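Local coordinates for protein putative NAD-dependent epimerase/dehydratase (Bacillus halodurans, PDB 3E8X) that binds NADP and is probably an NAD(P)-dependent epimerase or dehydratase of the short-chain dehydrogenase/reductase superfamily, its substrate unknown, at residues 96-99 against 100-104. Numbering follows the deposited sequence.
Sequences PHTG and ADKTI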
loop_
_atom_site.group_PDB
_atom_site.type_symbol
_atom_site.label_atom_id
_atom_site.label_comp_id
_atom_site.label_asym_id
_atom_site.label_seq_id
_atom_site.Cartn_x
_atom_site.Cartn_y
_atom_site.Cartn_z
ATOM N N PRO A 96 -6.483 0.658 -17.087
ATOM C CA PRO A 96 -6.224 2.091 -17.374
ATOM C C PRO A 96 -7.457 3.023 -17.521
ATOM O O PRO A 96 -7.268 4.208 -17.727
ATOM C CB PRO A 96 -5.422 2.059 -18.693
ATOM C CG PRO A 96 -5.145 0.603 -18.994
ATOM C CD PRO A 96 -6.178 -0.193 -18.257
ATOM N N HIS A 97 -8.677 2.497 -17.372
ATOM C CA HIS A 97 -9.933 3.242 -17.589
ATOM C C HIS A 97 -10.673 3.658 -16.290
ATOM O O HIS A 97 -11.483 4.593 -16.302
ATOM C CB HIS A 97 -10.871 2.444 -18.500
ATOM C CG HIS A 97 -11.169 1.060 -18.008
ATOM N ND1 HIS A 97 -10.180 0.133 -17.738
ATOM C CD2 HIS A 97 -12.346 0.433 -17.766
ATOM C CE1 HIS A 97 -10.733 -0.997 -17.338
ATOM N NE2 HIS A 97 -12.048 -0.843 -17.348
ATOM N N THR A 98 -10.405 2.961 -15.187
ATOM C CA THR A 98 -10.879 3.370 -13.863
ATOM C C THR A 98 -9.796 4.261 -13.215
ATOM O O THR A 98 -8.640 4.264 -13.667
ATOM C CB THR A 98 -11.114 2.151 -12.942
ATOM O OG1 THR A 98 -9.855 1.536 -12.670
ATOM C CG2 THR A 98 -12.057 1.133 -13.582
ATOM N N GLY A 99 -10.144 4.982 -12.146
ATOM C CA GLY A 99 -9.172 5.845 -11.473
ATOM C C GLY A 99 -8.053 5.166 -10.689
ATOM O O GLY A 99 -8.038 3.957 -10.507
ATOM N N ALA A 100 -7.102 5.968 -10.225
ATOM C CA ALA A 100 -6.081 5.505 -9.303
ATOM C C ALA A 100 -6.736 5.046 -7.986
ATOM O O ALA A 100 -6.166 4.288 -7.259
ATOM C CB ALA A 100 -5.040 6.597 -9.065
ATOM N N ASP A 101 -7.954 5.487 -7.689
ATOM C CA ASP A 101 -8.679 4.946 -6.546
ATOM C C ASP A 101 -8.826 3.422 -6.633
ATOM O O ASP A 101 -8.697 2.722 -5.631
ATOM C CB ASP A 101 -10.035 5.641 -6.331
ATOM C CG ASP A 101 -10.986 5.508 -7.516
ATOM O OD1 ASP A 101 -10.563 5.679 -8.669
ATOM O OD2 ASP A 101 -12.168 5.239 -7.278
ATOM N N LYS A 102 -9.073 2.922 -7.845
ATOM C CA LYS A 102 -9.285 1.488 -8.035
ATOM C C LYS A 102 -7.960 0.704 -8.099
ATOM O O LYS A 102 -7.920 -0.429 -7.739
ATOM C CB LYS A 102 -10.213 1.241 -9.236
ATOM C CG LYS A 102 -11.680 1.758 -8.986
ATOM C CD LYS A 102 -12.306 1.194 -7.661
ATOM C CE LYS A 102 -13.789 1.620 -7.517
ATOM N NZ LYS A 102 -14.217 1.636 -6.102
ATOM N N THR A 103 -6.880 1.345 -8.510
ATOM C CA THR A 103 -5.546 0.770 -8.416
ATOM C C THR A 103 -5.233 0.457 -6.972
ATOM O O THR A 103 -4.803 -0.639 -6.685
ATOM C CB THR A 103 -4.481 1.741 -8.964
ATOM O OG1 THR A 103 -4.884 2.170 -10.254
ATOM C CG2 THR A 103 -3.106 1.123 -9.020
ATOM N N ILE A 104 -5.468 1.403 -6.061
ATOM C CA ILE A 104 -5.367 1.143 -4.607
ATOM C C ILE A 104 -6.284 0.012 -4.122
ATOM O O ILE A 104 -5.865 -0.899 -3.391
ATOM C CB ILE A 104 -5.723 2.401 -3.742
ATOM C CG1 ILE A 104 -4.791 3.567 -4.047
ATOM C CG2 ILE A 104 -5.599 2.098 -2.230
ATOM C CD1 ILE A 104 -5.175 4.932 -3.333
HETATM O O HOH W 1 -7.243 2.238 -12.543
#
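Gly99 sits at the N-cap of helix 100-121, and its carbonyl oxygen receives the amide of Lys102 (N to O 3.0 Å) together with a weak bond from Thr103 N at 3.5 Å. The Lys102 amide approaches from well above the carbonyl plane, 61° out of it, as the chain tightens into the first turn.

The main side-chain meeting is between Thr98 and Lys102, which run nearly perpendicular to one another. Thr98 OG1 lies 3.5 Å from Lys102 CB, and Thr98 CB is 4.0 Å from Lys102 CG, so the threonine rests against the root of the lysine chain. Beyond this, Lys102 bends at chi2 (-53°) and turns off to reach Glu75 in a salt bridge. In Asp101, with chi1 at 60°, the carboxylate folds back over the cap, and OD1 comes within 3.1 Å of Gly99 CA.

A water ties the loop to the helix: it lies 2.7 Å from Thr98 O, a carbonyl that can only accept, and is hydrogen-bonded to the hydroxyl of Thr98 and to Thr103 OG1 at 3.3 Å. Both hydroxyls also make weak bonds to Ser94.

Ala100 packs on its counterpart in the second subunit, placing this turn at the dimer interface. The arrangement is a glycine N-cap at the entry to a helix of the Rossmann-type NAD(P)-binding fold, reached by the loop that follows strand 87-90 and runs close to the bound NADP.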